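Putative HAD family hydrolase (Streptomyces avermitilis, PDB 3MMZ) probably activates N-acylneuraminates with CTP to give CMP-sialic acids, this piece being its metal-binding HAD-type hydrolase domain of the KdsC family. Local coordinates at residues L6-I12 and S156-G160. Sequence-based numbering, arbitrary orientation.
Sequences LPTAEDI and SWILG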
loop_
_atom_site.group_PDB
_atom_site.type_symbol
_atom_site.label_atom_id
_atom_site.label_comp_id
_atom_site.label_asym_id
_atom_site.label_seq_id
_atom_site.Cartn_x
_atom_site.Cartn_y
_atom_site.Cartn_z
ATOM N N LEU D 6 1.725 18.939 -20.079
ATOM C CA LEU D 6 3.039 18.409 -19.748
ATOM C C LEU D 6 4.063 18.958 -20.754
ATOM O O LEU D 6 3.696 19.291 -21.881
ATOM C CB LEU D 6 3.008 16.873 -19.763
ATOM C CG LEU D 6 2.050 16.205 -18.758
ATOM C CD1 LEU D 6 2.128 14.692 -18.899
ATOM C CD2 LEU D 6 2.378 16.640 -17.312
ATOM N N PRO D 7 5.336 19.077 -20.346
ATOM C CA PRO D 7 6.369 19.564 -21.267
ATOM C C PRO D 7 6.596 18.571 -22.401
ATOM O O PRO D 7 6.428 17.360 -22.208
ATOM C CB PRO D 7 7.619 19.635 -20.382
ATOM C CG PRO D 7 7.372 18.602 -19.315
ATOM C CD PRO D 7 5.902 18.682 -19.042
ATOM N N THR D 8 6.943 19.082 -23.576
ATOM C CA THR D 8 7.337 18.246 -24.702
ATOM C C THR D 8 8.717 18.695 -25.154
ATOM O O THR D 8 9.204 19.741 -24.717
ATOM C CB THR D 8 6.379 18.388 -25.911
ATOM O OG1 THR D 8 6.573 19.671 -26.520
ATOM C CG2 THR D 8 4.920 18.226 -25.498
ATOM N N ALA D 9 9.328 17.918 -26.052
ATOM C CA ALA D 9 10.641 18.244 -26.611
ATOM C C ALA D 9 10.749 19.651 -27.209
ATOM O O ALA D 9 11.828 20.252 -27.177
ATOM C CB ALA D 9 11.064 17.193 -27.636
ATOM N N GLU D 10 9.645 20.177 -27.743
ATOM C CA GLU D 10 9.650 21.510 -28.382
ATOM C C GLU D 10 9.698 22.658 -27.380
ATOM O O GLU D 10 10.095 23.776 -27.721
ATOM C CB GLU D 10 8.436 21.690 -29.300
ATOM C CG GLU D 10 8.545 20.981 -30.642
ATOM C CD GLU D 10 8.527 19.466 -30.511
ATOM O OE1 GLU D 10 7.672 18.935 -29.755
ATOM O OE2 GLU D 10 9.366 18.806 -31.166
ATOM N N ASP D 11 9.280 22.370 -26.152
ATOM C CA ASP D 11 9.144 23.378 -25.100
ATOM C C ASP D 11 10.459 23.737 -24.428
ATOM O O ASP D 11 10.606 24.836 -23.886
ATOM C CB ASP D 11 8.174 22.877 -24.025
ATOM C CG ASP D 11 6.744 22.786 -24.517
ATOM O OD1 ASP D 11 6.296 23.686 -25.251
ATOM O OD2 ASP D 11 6.055 21.811 -24.158
ATOM N N ILE D 12 11.408 22.805 -24.441
ATOM C CA ILE D 12 12.598 22.947 -23.611
ATOM C C ILE D 12 13.908 22.723 -24.357
ATOM O O ILE D 12 13.964 21.946 -25.309
ATOM C CB ILE D 12 12.552 21.991 -22.380
ATOM C CG1 ILE D 12 12.461 20.527 -22.826
ATOM C CG2 ILE D 12 11.381 22.357 -21.432
ATOM C CD1 ILE D 12 12.802 19.519 -21.726
ATOM N N SER D 156 9.807 10.282 -20.257
ATOM C CA SER D 156 8.722 9.737 -21.092
ATOM C C SER D 156 7.734 10.807 -21.531
ATOM O O SER D 156 7.145 10.689 -22.605
ATOM C CB SER D 156 7.991 8.555 -20.426
ATOM O OG SER D 156 7.094 8.987 -19.413
ATOM N N TRP D 157 7.563 11.857 -20.723
ATOM C CA TRP D 157 6.776 13.020 -21.159
ATOM C C TRP D 157 7.417 13.663 -22.389
ATOM O O TRP D 157 6.740 13.991 -23.363
ATOM C CB TRP D 157 6.693 14.083 -20.057
ATOM C CG TRP D 157 5.990 13.676 -18.811
ATOM C CD1 TRP D 157 5.170 12.592 -18.627
ATOM C CD2 TRP D 157 6.002 14.385 -17.572
ATOM N NE1 TRP D 157 4.695 12.574 -17.335
ATOM C CE2 TRP D 157 5.197 13.659 -16.665
ATOM C CE3 TRP D 157 6.645 15.555 -17.130
ATOM C CZ2 TRP D 157 4.994 14.076 -15.338
ATOM C CZ3 TRP D 157 6.453 15.961 -15.810
ATOM C CH2 TRP D 157 5.625 15.227 -14.936
ATOM N N ILE D 158 8.729 13.855 -22.324
ATOM C CA ILE D 158 9.470 14.553 -23.365
ATOM C C ILE D 158 9.651 13.677 -24.610
ATOM O O ILE D 158 9.490 14.153 -25.739
ATOM C CB ILE D 158 10.865 15.045 -22.837
ATOM C CG1 ILE D 158 10.724 15.884 -21.551
ATOM C CG2 ILE D 158 11.651 15.798 -23.925
ATOM C CD1 ILE D 158 9.818 17.091 -21.691
ATOM N N LEU D 159 9.974 12.403 -24.409
ATOM C CA LEU D 159 10.398 11.535 -25.524
ATOM C C LEU D 159 9.384 10.463 -25.933
ATOM O O LEU D 159 9.554 9.793 -26.958
ATOM C CB LEU D 159 11.742 10.876 -25.196
ATOM C CG LEU D 159 12.892 11.837 -24.891
ATOM C CD1 LEU D 159 14.086 11.063 -24.324
ATOM C CD2 LEU D 159 13.289 12.663 -26.119
ATOM N N GLY D 160 8.335 10.310 -25.140
ATOM C CA GLY D 160 7.347 9.263 -25.384
ATOM C C GLY D 160 7.677 7.973 -24.655
ATOM O O GLY D 160 8.757 7.834 -24.062
HETATM O O HOH W 1 4.569 15.629 -23.031
#
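One water donates to two carbonyl oxygens across the contact, Pro7 O and Trp157 O, at 2.7 Å each, supplying the protons that the facing carbonyls lack and so linking two acceptors that cannot bond each other. The side chains that meet across the contact are apolar. Leu6, with CG anti to its carbonyl carbon (chi1 -61°), lays CD1 over one face of the Trp157 indole, a CH-pi contact 3.7 Å from the centroid of the five-membered ring and 12° off its normal. Pro7 CD meets Trp157 CE3 obliquely at 3.7 Å, while Pro7 CB rests on Ile158 CD1. That same methyl meets Ile12 CD1 tip to tip at 3.8 Å, and Ile158 CG2 lies against Ala9. The turn is braced from within: Thr8 N bonds to Asp11 OD2 at 2.9 Å and Asp11 N to Thr8 O. A serine in place of Trp157 would probably leave Leu6 CD1 without its aromatic platform and open a gap beside Pro7. Trp123 and Leu106, on neighbouring strands of the parallel HAD core sheet, also pack on Pro7 and Ile12. With no direct hydrogen bond between the loop before strand 14-17 and the end of helix 150-159, their hold rests on side-chain fit and the one bridging water, while buried Ala9 N finds no partner.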